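Side-chain contacts in RagB/SusD domain protein (Flavobacterium johnsoniae, PDB 5J5U), which binds chitin as a SusD-like protein of a chitin utilization locus, and probably works at the outer membrane in capturing chitin chains: residues A[39-44]-A[67-72]; A[181-186]-A[220-225]; A[267-270]-A[275-278]. All coordinates share one frame; numbering follows the deposited sequence.

Contact 1: A[39-44]-A[67-72]; sequences LIYSGG and EYATAL
Y41 presses its ring against helix 66-90, CE2 lying 3.4 Å from Y68 CB and 3.5 Å from A69 N. The A69 nitrogen sits in the plane of the Y41 ring, at its edge, while Y68 CB comes in obliquely. A69 adds its methyl, with CB 4.0 Å from Y41 CE2. Next to this, I40 sends its CD1 over one face of the Y68 ring, 4.2 Å above the plane and displaced toward the rim, nearest to CE2. The I40 torsion (chi1 -70°) places CG1 beside the backbone N and anti to the carbonyl carbon, and CD1 extends from it to the tyrosine. The side chains of Y41 and Y68 cross at about a right angle.

Further out, the Y41 hydroxyl is hydrogen-bonded to K63 O and V65 N, which ties the ring's far end to the chain just before helix 66-90, and F45 meets the ring at about 30° between planes. The segment axes run perpendicular, 10.0 Å apart at closest approach. I40 also touches A54, V55 and Y58, so helix 53-60 packs on it as a third helix at this crossing of helices 31-45 and 66-90.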
ATOM      1  N   LEU A  39       0.218   5.229   8.130  1.00 14.60           N
ATOM      2  CA  LEU A  39      -0.499   4.933   9.363  1.00 13.45           C
ATOM      3  C   LEU A  39      -1.704   5.848   9.575  1.00 11.55           C
ATOM      4  O   LEU A  39      -2.814   5.385   9.629  1.00  8.69           O
ATOM      5  CB  LEU A  39       0.451   5.029  10.580  1.00 15.62           C
ATOM      6  CG  LEU A  39      -0.052   4.621  11.988  1.00 14.45           C
ATOM      7  CD1 LEU A  39      -0.953   3.400  11.928  1.00 13.24           C
ATOM      8  CD2 LEU A  39       1.092   4.365  12.979  1.00 17.00           C
ATOM      9  N   ILE A  40      -1.480   7.149   9.674  1.00 14.29           N
ATOM     10  CA  ILE A  40      -2.540   8.050  10.108  1.00 13.64           C
ATOM     11  C   ILE A  40      -3.605   8.256   9.041  1.00 10.78           C
ATOM     12  O   ILE A  40      -4.771   7.932   9.272  1.00  9.31           O
ATOM     13  CB  ILE A  40      -1.978   9.443  10.542  1.00 10.70           C
ATOM     14  CG1 ILE A  40      -1.209   9.324  11.851  1.00 13.79           C
ATOM     15  CG2 ILE A  40      -3.119  10.441  10.693  1.00  8.36           C
ATOM     16  CD1 ILE A  40      -0.308  10.519  12.157  1.00 14.09           C
ATOM     17  N   TYR A  41      -3.238   8.800   7.888  1.00  9.75           N
ATOM     18  CA  TYR A  41      -4.281   9.137   6.910  1.00 12.92           C
ATOM     19  C   TYR A  41      -4.744   7.920   6.083  1.00 14.53           C
ATOM     20  O   TYR A  41      -5.931   7.579   6.146  1.00  8.73           O
ATOM     21  CB  TYR A  41      -3.832  10.265   5.986  1.00 11.43           C
ATOM     22  CG  TYR A  41      -4.123  11.657   6.526  1.00 14.88           C
ATOM     23  CD1 TYR A  41      -5.215  11.899   7.347  1.00 11.48           C
ATOM     24  CD2 TYR A  41      -3.284  12.724   6.230  1.00 13.21           C
ATOM     25  CE1 TYR A  41      -5.471  13.170   7.844  1.00 11.29           C
ATOM     26  CE2 TYR A  41      -3.534  14.004   6.709  1.00 11.39           C
ATOM     27  CZ  TYR A  41      -4.619  14.222   7.521  1.00 13.34           C
ATOM     28  OH  TYR A  41      -4.843  15.485   8.008  1.00 15.16           O
ATOM     29  N   SER A  42      -3.859   7.245   5.337  1.00 11.54           N
ATOM     30  CA  SER A  42      -4.341   6.078   4.539  1.00 13.73           C
ATOM     31  C   SER A  42      -4.965   5.031   5.448  1.00 13.20           C
ATOM     32  O   SER A  42      -6.083   4.572   5.197  1.00  7.58           O
ATOM     33  CB  SER A  42      -3.219   5.421   3.716  1.00 10.96           C
ATOM     34  OG  SER A  42      -2.802   6.247   2.651  1.00 14.23           O
ATOM     35  N   GLY A  43      -4.234   4.702   6.519  1.00  9.61           N
ATOM     36  CA  GLY A  43      -4.655   3.734   7.508  1.00 10.49           C
ATOM     37  C   GLY A  43      -5.949   4.068   8.220  1.00 12.74           C
ATOM     38  O   GLY A  43      -6.737   3.168   8.515  1.00  9.71           O
ATOM     39  N   GLY A  44      -6.175   5.340   8.522  1.00  7.11           N
ATOM     40  CA  GLY A  44      -7.438   5.719   9.117  1.00 10.16           C
ATOM     41  C   GLY A  44      -8.573   5.786   8.095  1.00 12.91           C
ATOM     42  O   GLY A  44      -9.706   5.402   8.394  1.00 11.35           O
ATOM     43  N   GLU A  67       0.959  19.366   7.370  1.00 13.78           N
ATOM     44  CA  GLU A  67       2.164  18.574   7.463  1.00 14.81           C
ATOM     45  C   GLU A  67       1.867  17.098   7.198  1.00 13.30           C
ATOM     46  O   GLU A  67       2.660  16.396   6.542  1.00 14.39           O
ATOM     47  CB  GLU A  67       2.800  18.742   8.841  1.00 22.50           C
ATOM     48  CG  GLU A  67       4.037  17.931   9.033  1.00 28.64           C
ATOM     49  CD  GLU A  67       4.462  17.822  10.480  1.00 34.82           C
ATOM     50  OE1 GLU A  67       3.769  17.104  11.214  1.00 21.59           O
ATOM     51  OE2 GLU A  67       5.501  18.419  10.870  1.00 43.07           O
ATOM     52  N   TYR A  68       0.721  16.630   7.697  1.00 13.39           N
ATOM     53  CA  TYR A  68       0.384  15.212   7.581  1.00 10.01           C
ATOM     54  C   TYR A  68       0.034  14.898   6.152  1.00  8.73           C
ATOM     55  O   TYR A  68       0.477  13.900   5.612  1.00 10.97           O
ATOM     56  CB  TYR A  68      -0.752  14.815   8.521  1.00  8.82           C
ATOM     57  CG  TYR A  68      -0.423  14.881  10.009  1.00 11.01           C
ATOM     58  CD1 TYR A  68       0.862  15.194  10.447  1.00 14.21           C
ATOM     59  CD2 TYR A  68      -1.400  14.583  10.984  1.00 14.06           C
ATOM     60  CE1 TYR A  68       1.173  15.245  11.813  1.00 17.80           C
ATOM     61  CE2 TYR A  68      -1.097  14.623  12.365  1.00 15.52           C
ATOM     62  CZ  TYR A  68       0.191  14.956  12.765  1.00 17.99           C
ATOM     63  OH  TYR A  68       0.523  15.023  14.100  1.00 29.77           O
ATOM     64  N   ALA A  69      -0.734  15.779   5.527  1.00 10.67           N
ATOM     65  CA  ALA A  69      -1.146  15.581   4.150  1.00 11.59           C
ATOM     66  C   ALA A  69       0.000  15.768   3.146  1.00 15.42           C
ATOM     67  O   ALA A  69      -0.041  15.147   2.082  1.00 11.25           O
ATOM     68  CB  ALA A  69      -2.300  16.523   3.804  1.00 11.86           C
ATOM     69  N   THR A  70       1.015  16.597   3.466  1.00  9.08           N
ATOM     70  CA  THR A  70       2.073  16.842   2.492  1.00  9.70           C
ATOM     71  C   THR A  70       3.398  16.124   2.767  1.00 14.69           C
ATOM     72  O   THR A  70       4.352  16.268   1.983  1.00 12.00           O
ATOM     73  CB  THR A  70       2.385  18.342   2.374  1.00 12.76           C
ATOM     74  OG1 THR A  70       2.918  18.831   3.610  1.00  9.68           O
ATOM     75  CG2 THR A  70       1.132  19.129   1.987  1.00 10.68           C
ATOM     76  N   ALA A  71       3.458  15.350   3.850  1.00 13.24           N
ATOM     77  CA  ALA A  71       4.671  14.609   4.223  1.00 11.71           C
ATOM     78  C   ALA A  71       5.242  13.685   3.111  1.00 14.78           C
ATOM     79  O   ALA A  71       6.457  13.683   2.850  1.00 12.23           O
ATOM     80  CB  ALA A  71       4.397  13.799   5.478  1.00 11.31           C
ATOM     81  N   LEU A  72       4.378  12.884   2.478  1.00 12.68           N
ATOM     82  CA  LEU A  72       4.809  12.062   1.338  1.00 10.13           C
ATOM     83  C   LEU A  72       5.422  12.948   0.228  1.00 13.55           C
ATOM     84  O   LEU A  72       6.528  12.687  -0.234  1.00 11.02           O
ATOM     85  CB  LEU A  72       3.638  11.249   0.775  1.00 10.66           C
ATOM     86  CG  LEU A  72       3.929  10.222  -0.325  1.00 12.68           C
ATOM     87  CD1 LEU A  72       4.779   9.106   0.234  1.00 16.21           C
ATOM     88  CD2 LEU A  72       2.644   9.668  -0.918  1.00  9.31           C
TER

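Contact 2: A[181-186]-A[220-225]; sequences WKKLAN and NDDNCL
K183 reaches across from helix 178-195 to D222, its chain leaving the backbone with CG anti to the carbonyl carbon (chi1 -54°). From CB through CG the chain runs extended; at chi3 it bends, which turns the tip to the carboxylate. CD is the first atom to come near, 4.0 Å from D222 OD2, and CE follows at 3.7 Å from the same oxygen. NZ then closes a salt bridge and hydrogen bond to D222 OD2 at 2.8 Å, approaching from above the carboxylate plane, 47° out of it. D222 OD1 lies a little further from NZ, at 3.2 Å.

The carboxylate has further partners: K180 forms a salt bridge to OD1, and the backbone N of E218 donates to OD2. Two lysines about one helical turn apart therefore converge on one acid, which is likely to favour its ionised form. An asparagine at D222 would probably leave K180 and K183 without the negative charge that offsets theirs, and K183 less firmly held.

Beneath the charged pair, L184 CD1 packs on C224 CB at 4.1 Å, and L184 also touches M110. C224 pairs through its backbone with H334 and V335. Helix 178-195 thus packs against the two-stranded antiparallel sheet of 224-226 and 332-335, L184 reaching C224 on one strand and V335 on the other, within the largely helical SusD-like fold.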
ATOM      1  N   TRP A 181      13.990  -9.194 -10.210  1.00 26.42           N
ATOM      2  CA  TRP A 181      13.664  -7.862 -10.670  1.00 27.47           C
ATOM      3  C   TRP A 181      12.697  -7.901 -11.856  1.00 27.94           C
ATOM      4  O   TRP A 181      11.800  -7.052 -11.968  1.00 22.50           O
ATOM      5  CB  TRP A 181      14.934  -7.089 -11.018  1.00 24.76           C
ATOM      6  CG  TRP A 181      15.545  -6.472  -9.801  1.00 28.98           C
ATOM      7  CD1 TRP A 181      16.618  -6.933  -9.094  1.00 27.76           C
ATOM      8  CD2 TRP A 181      15.072  -5.316  -9.103  1.00 25.16           C
ATOM      9  NE1 TRP A 181      16.863  -6.118  -8.020  1.00 25.58           N
ATOM     10  CE2 TRP A 181      15.927  -5.118  -7.998  1.00 25.36           C
ATOM     11  CE3 TRP A 181      14.015  -4.428  -9.307  1.00 22.86           C
ATOM     12  CZ2 TRP A 181      15.758  -4.063  -7.102  1.00 28.74           C
ATOM     13  CZ3 TRP A 181      13.851  -3.372  -8.423  1.00 26.68           C
ATOM     14  CH2 TRP A 181      14.717  -3.195  -7.335  1.00 28.89           C
ATOM     15  N   LYS A 182      12.843  -8.906 -12.718  1.00 31.09           N
ATOM     16  CA  LYS A 182      11.908  -9.063 -13.835  1.00 32.56           C
ATOM     17  C   LYS A 182      10.478  -9.230 -13.337  1.00 29.14           C
ATOM     18  O   LYS A 182       9.573  -8.472 -13.723  1.00 27.85           O
ATOM     19  CB  LYS A 182      12.305 -10.253 -14.709  1.00 31.06           C
ATOM     20  CG  LYS A 182      13.569  -9.999 -15.520  1.00 30.23           C
ATOM     21  CD  LYS A 182      13.974 -11.196 -16.366  1.00 34.70           C
ATOM     22  CE  LYS A 182      14.959 -10.760 -17.450  1.00 35.54           C
ATOM     23  NZ  LYS A 182      14.341 -10.653 -18.819  1.00 41.68           N
ATOM     24  N   LYS A 183      10.278 -10.199 -12.449  1.00 30.44           N
ATOM     25  CA  LYS A 183       8.938 -10.482 -11.935  1.00 32.10           C
ATOM     26  C   LYS A 183       8.378  -9.337 -11.084  1.00 28.13           C
ATOM     27  O   LYS A 183       7.165  -9.108 -11.093  1.00 26.36           O
ATOM     28  CB  LYS A 183       8.951 -11.777 -11.131  1.00 28.94           C
ATOM     29  CG  LYS A 183       9.522 -12.950 -11.918  1.00 32.29           C
ATOM     30  CD  LYS A 183       9.427 -14.243 -11.138  1.00 36.63           C
ATOM     31  CE  LYS A 183      10.740 -14.515 -10.417  1.00 28.53           C
ATOM     32  NZ  LYS A 183      10.633 -15.741  -9.585  1.00 39.72           N
ATOM     33  N   LEU A 184       9.250  -8.605 -10.381  1.00 23.20           N
ATOM     34  CA  LEU A 184       8.806  -7.416  -9.638  1.00 29.76           C
ATOM     35  C   LEU A 184       8.274  -6.367 -10.604  1.00 27.87           C
ATOM     36  O   LEU A 184       7.241  -5.733 -10.344  1.00 22.76           O
ATOM     37  CB  LEU A 184       9.936  -6.804  -8.799  1.00 25.30           C
ATOM     38  CG  LEU A 184       9.574  -5.423  -8.227  1.00 28.95           C
ATOM     39  CD1 LEU A 184       8.508  -5.527  -7.164  1.00 20.13           C
ATOM     40  CD2 LEU A 184      10.792  -4.685  -7.690  1.00 23.02           C
ATOM     41  N   ALA A 185       8.979  -6.215 -11.725  1.00 26.21           N
ATOM     42  CA  ALA A 185       8.567  -5.298 -12.771  1.00 22.71           C
ATOM     43  C   ALA A 185       7.186  -5.666 -13.298  1.00 22.41           C
ATOM     44  O   ALA A 185       6.308  -4.806 -13.431  1.00 25.89           O
ATOM     45  CB  ALA A 185       9.587  -5.300 -13.900  1.00 22.62           C
ATOM     46  N   ASN A 186       6.969  -6.953 -13.547  1.00 23.32           N
ATOM     47  CA  ASN A 186       5.674  -7.393 -14.074  1.00 23.60           C
ATOM     48  C   ASN A 186       4.510  -7.328 -13.064  1.00 24.37           C
ATOM     49  O   ASN A 186       3.354  -7.116 -13.443  1.00 21.65           O
ATOM     50  CB  ASN A 186       5.796  -8.815 -14.616  1.00 29.21           C
ATOM     51  CG  ASN A 186       6.623  -8.880 -15.881  1.00 28.28           C
ATOM     52  OD1 ASN A 186       6.529  -8.001 -16.747  1.00 20.46           O
ATOM     53  ND2 ASN A 186       7.465  -9.901 -15.982  1.00 24.10           N
ATOM     54  N   ASN A 220       5.713 -16.596  -2.406  1.00 27.84           N
ATOM     55  CA  ASN A 220       6.095 -15.652  -1.367  1.00 20.82           C
ATOM     56  C   ASN A 220       7.600 -15.375  -1.300  1.00 27.88           C
ATOM     57  O   ASN A 220       8.022 -14.360  -0.742  1.00 27.16           O
ATOM     58  CB  ASN A 220       5.601 -16.154  -0.014  1.00 24.35           C
ATOM     59  CG  ASN A 220       4.145 -15.782   0.254  1.00 25.80           C
ATOM     60  OD1 ASN A 220       3.440 -15.279  -0.629  1.00 29.45           O
ATOM     61  ND2 ASN A 220       3.693 -16.022   1.477  1.00 22.84           N
ATOM     62  N   ASP A 221       8.408 -16.281  -1.857  1.00 28.46           N
ATOM     63  CA  ASP A 221       9.866 -16.103  -1.913  1.00 29.24           C
ATOM     64  C   ASP A 221      10.276 -14.906  -2.748  1.00 35.06           C
ATOM     65  O   ASP A 221      11.362 -14.355  -2.574  1.00 32.25           O
ATOM     66  CB  ASP A 221      10.539 -17.345  -2.483  1.00 36.15           C
ATOM     67  CG  ASP A 221      10.446 -18.527  -1.561  1.00 39.58           C
ATOM     68  OD1 ASP A 221      10.104 -18.318  -0.378  1.00 39.97           O
ATOM     69  OD2 ASP A 221      10.698 -19.661  -2.023  1.00 40.91           O
ATOM     70  N   ASP A 222       9.400 -14.525  -3.669  1.00 24.77           N
ATOM     71  CA  ASP A 222       9.671 -13.443  -4.593  1.00 26.31           C
ATOM     72  C   ASP A 222       9.230 -12.070  -4.076  1.00 27.22           C
ATOM     73  O   ASP A 222       9.539 -11.054  -4.696  1.00 26.92           O
ATOM     74  CB  ASP A 222       8.971 -13.736  -5.919  1.00 30.41           C
ATOM     75  CG  ASP A 222       9.554 -14.944  -6.622  1.00 33.73           C
ATOM     76  OD1 ASP A 222      10.754 -15.219  -6.404  1.00 35.19           O
ATOM     77  OD2 ASP A 222       8.826 -15.606  -7.399  1.00 31.80           O
ATOM     78  N   ASN A 223       8.501 -12.051  -2.958  1.00 25.48           N
ATOM     79  CA  ASN A 223       8.024 -10.807  -2.336  1.00 25.90           C
ATOM     80  C   ASN A 223       9.086  -9.726  -2.219  1.00 26.17           C
ATOM     81  O   ASN A 223      10.243 -10.016  -1.945  1.00 25.97           O
ATOM     82  CB  ASN A 223       7.459 -11.081  -0.949  1.00 20.96           C
ATOM     83  CG  ASN A 223       6.133 -11.751  -0.999  1.00 19.99           C
ATOM     84  OD1 ASN A 223       5.674 -12.120  -2.071  1.00 26.75           O
ATOM     85  ND2 ASN A 223       5.491 -11.910   0.159  1.00 17.04           N
ATOM     86  N   CYS A 224       8.678  -8.479  -2.430  1.00 22.28           N
ATOM     87  CA  CYS A 224       9.578  -7.352  -2.262  1.00 23.66           C
ATOM     88  C   CYS A 224       9.582  -6.855  -0.810  1.00 24.11           C
ATOM     89  O   CYS A 224       8.608  -6.268  -0.337  1.00 22.69           O
ATOM     90  CB  CYS A 224       9.191  -6.227  -3.214  1.00 18.65           C
ATOM     91  SG  CYS A 224      10.392  -4.952  -3.270  1.00 23.16           S
ATOM     92  N   LEU A 225      10.687  -7.117  -0.119  1.00 30.53           N
ATOM     93  CA  LEU A 225      10.860  -6.856   1.314  1.00 24.90           C
ATOM     94  C   LEU A 225      12.060  -6.012   1.599  1.00 20.45           C
ATOM     95  O   LEU A 225      13.078  -6.134   0.927  1.00 26.69           O
ATOM     96  CB  LEU A 225      11.057  -8.161   2.100  1.00 25.09           C
ATOM     97  CG  LEU A 225       9.930  -9.057   2.570  1.00 31.74           C
ATOM     98  CD1 LEU A 225       8.783  -8.242   3.136  1.00 29.55           C
ATOM     99  CD2 LEU A 225       9.514  -9.960   1.431  1.00 27.89           C
TER

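Contact 3: A[267-270]-A[275-278]; sequences YLRD and RLKM
The guanidinium of R269, on the residue whose CB and CG both lie against L276 CD2, holds the carboxylate of its neighbour D270 at its side. NE (3.1 Å) and NH2 (2.9 Å) both donate, through bent bonds, to the single oxygen D270 OD1. They reach it on its syn side from the same face of the carboxylate, about 30° out of that plane, and OD1 in turn is tilted only slightly from the guanidinium plane. NH1 donates to Y299 O, and D266 makes a second salt bridge to NH2.

Below this head the contact is aliphatic. L276 sets its two methyls against consecutive residues of helix 262-270: CD1 rests 4.0 Å from L268 CB, and CD2 lies 3.9 Å from R269 CA. With CG anti to its backbone N (chi1 179°), L276 spreads this fork toward both residues. The R269 stem runs extended through CG before the bend at chi3 carries the head away from the leucine.

Helices 262-270 and 276-279 are joined by a short turn, and L268 continues onto I409 of helix 399-410. The chemistry divides accordingly: the segments meet through apolar contact, while the charge of R269, held beyond the leucine, is probably offset by D266 and D270 of its own helix.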
ATOM      1  N   TYR A 267     -14.173  -8.927  10.635  1.00 24.60           N
ATOM      2  CA  TYR A 267     -14.124  -9.736   9.421  1.00 22.15           C
ATOM      3  C   TYR A 267     -13.281 -10.994   9.625  1.00 24.95           C
ATOM      4  O   TYR A 267     -13.675 -12.079   9.193  1.00 26.58           O
ATOM      5  CB  TYR A 267     -13.577  -8.957   8.230  1.00 19.01           C
ATOM      6  CG  TYR A 267     -13.671  -9.743   6.940  1.00 22.54           C
ATOM      7  CD1 TYR A 267     -14.840  -9.751   6.206  1.00 20.67           C
ATOM      8  CD2 TYR A 267     -12.599 -10.493   6.469  1.00 24.49           C
ATOM      9  CE1 TYR A 267     -14.947 -10.472   5.040  1.00 30.59           C
ATOM     10  CE2 TYR A 267     -12.696 -11.224   5.295  1.00 25.73           C
ATOM     11  CZ  TYR A 267     -13.880 -11.210   4.584  1.00 31.39           C
ATOM     12  OH  TYR A 267     -14.016 -11.927   3.408  1.00 37.09           O
ATOM     13  N   LEU A 268     -12.123 -10.849  10.261  1.00 24.72           N
ATOM     14  CA  LEU A 268     -11.216 -11.971  10.456  1.00 22.72           C
ATOM     15  C   LEU A 268     -11.804 -13.012  11.422  1.00 27.87           C
ATOM     16  O   LEU A 268     -11.676 -14.223  11.219  1.00 26.63           O
ATOM     17  CB  LEU A 268      -9.865 -11.473  10.971  1.00 24.75           C
ATOM     18  CG  LEU A 268      -9.051 -10.566  10.044  1.00 23.24           C
ATOM     19  CD1 LEU A 268      -7.840 -10.028  10.780  1.00 13.46           C
ATOM     20  CD2 LEU A 268      -8.607 -11.300   8.765  1.00 18.43           C
ATOM     21  N   ARG A 269     -12.472 -12.527  12.461  1.00 28.12           N
ATOM     22  CA  ARG A 269     -13.071 -13.388  13.467  1.00 22.92           C
ATOM     23  C   ARG A 269     -14.338 -14.098  12.954  1.00 25.57           C
ATOM     24  O   ARG A 269     -14.464 -15.316  13.099  1.00 30.15           O
ATOM     25  CB  ARG A 269     -13.395 -12.578  14.728  1.00 24.30           C
ATOM     26  CG  ARG A 269     -13.818 -13.425  15.924  1.00 19.74           C
ATOM     27  CD  ARG A 269     -14.536 -12.579  16.949  1.00 23.48           C
ATOM     28  NE  ARG A 269     -15.659 -11.918  16.309  1.00 25.04           N
ATOM     29  CZ  ARG A 269     -15.868 -10.610  16.335  1.00 26.47           C
ATOM     30  NH1 ARG A 269     -15.023  -9.814  16.992  1.00 25.24           N
ATOM     31  NH2 ARG A 269     -16.915 -10.101  15.701  1.00 25.07           N
ATOM     32  N   ASP A 270     -15.274 -13.352  12.370  1.00 22.46           N
ATOM     33  CA  ASP A 270     -16.559 -13.927  11.972  1.00 26.89           C
ATOM     34  C   ASP A 270     -16.443 -14.909  10.798  1.00 31.40           C
ATOM     35  O   ASP A 270     -17.335 -15.728  10.592  1.00 34.42           O
ATOM     36  CB  ASP A 270     -17.577 -12.834  11.592  1.00 23.12           C
ATOM     37  CG  ASP A 270     -17.928 -11.897  12.755  1.00 26.82           C
ATOM     38  OD1 ASP A 270     -17.626 -12.226  13.927  1.00 23.83           O
ATOM     39  OD2 ASP A 270     -18.532 -10.828  12.485  1.00 29.16           O
ATOM     40  N   ARG A 275      -5.597 -15.536  10.184  1.00 26.84           N
ATOM     41  CA  ARG A 275      -4.685 -14.428  10.417  1.00 24.97           C
ATOM     42  C   ARG A 275      -5.057 -13.666  11.667  1.00 17.23           C
ATOM     43  O   ARG A 275      -4.298 -12.816  12.101  1.00 20.38           O
ATOM     44  CB  ARG A 275      -4.659 -13.485   9.218  1.00 25.43           C
ATOM     45  CG  ARG A 275      -3.858 -14.011   8.046  1.00 23.17           C
ATOM     46  CD  ARG A 275      -4.028 -13.134   6.831  1.00 20.01           C
ATOM     47  NE  ARG A 275      -5.342 -13.331   6.240  1.00 16.93           N
ATOM     48  CZ  ARG A 275      -5.634 -13.033   4.981  1.00 22.11           C
ATOM     49  NH1 ARG A 275      -4.704 -12.501   4.197  1.00 19.04           N
ATOM     50  NH2 ARG A 275      -6.852 -13.249   4.510  1.00 23.38           N
ATOM     51  N   LEU A 276      -6.210 -13.992  12.246  1.00 17.52           N
ATOM     52  CA  LEU A 276      -6.755 -13.273  13.404  1.00 27.07           C
ATOM     53  C   LEU A 276      -5.760 -13.093  14.564  1.00 26.77           C
ATOM     54  O   LEU A 276      -5.489 -11.954  14.993  1.00 19.07           O
ATOM     55  CB  LEU A 276      -8.011 -13.988  13.917  1.00 24.10           C
ATOM     56  CG  LEU A 276      -8.684 -13.375  15.145  1.00 25.59           C
ATOM     57  CD1 LEU A 276      -9.128 -11.959  14.830  1.00 27.11           C
ATOM     58  CD2 LEU A 276      -9.887 -14.208  15.586  1.00 21.73           C
ATOM     59  N   LYS A 277      -5.223 -14.209  15.063  1.00 21.45           N
ATOM     60  CA  LYS A 277      -4.281 -14.188  16.196  1.00 22.44           C
ATOM     61  C   LYS A 277      -2.830 -13.991  15.764  1.00 19.49           C
ATOM     62  O   LYS A 277      -1.966 -13.666  16.592  1.00 22.37           O
ATOM     63  CB  LYS A 277      -4.398 -15.478  17.026  1.00 24.81           C
ATOM     64  CG  LYS A 277      -5.812 -15.846  17.414  1.00 25.14           C
ATOM     65  CD  LYS A 277      -5.858 -17.247  18.021  1.00 32.11           C
ATOM     66  CE  LYS A 277      -7.157 -17.498  18.753  1.00 32.20           C
ATOM     67  NZ  LYS A 277      -7.172 -18.861  19.348  1.00 47.07           N
ATOM     68  N   MET A 278      -2.555 -14.186  14.475  1.00 14.78           N
ATOM     69  CA  MET A 278      -1.246 -13.828  13.946  1.00 16.23           C
ATOM     70  C   MET A 278      -1.092 -12.309  14.002  1.00 17.89           C
ATOM     71  O   MET A 278       0.021 -11.800  14.085  1.00 18.45           O
ATOM     72  CB  MET A 278      -1.077 -14.329  12.507  1.00 20.56           C
ATOM     73  CG  MET A 278      -1.298 -15.835  12.331  1.00 19.77           C
ATOM     74  SD  MET A 278      -1.131 -16.398  10.623  1.00 30.59           S
ATOM     75  CE  MET A 278       0.604 -16.026  10.334  1.00 20.74           C
TER

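In the fold
The three contacts follow one another along the chain without interleaving: contact 1 closes before contact 2 opens, and contact 2 before contact 3. Their centres form a nearly equilateral triangle, 26 to 27 Å on a side, with contacts 1 and 2 on opposite sides of the chain's centre. None touches another; contacts 2 and 3 come closest, about 9 Å between nearest atoms. They share no helix or strand: helices 31-45 and 66-90 make contact 1, helix 178-195 with the 3-10 turn 220-222 and strand 224-226 contact 2, helices 262-270 and 276-279 contact 3. All belong to the mainly helical SusD-like fold, as separate joins: two between parts well apart in sequence, one between adjacent helices.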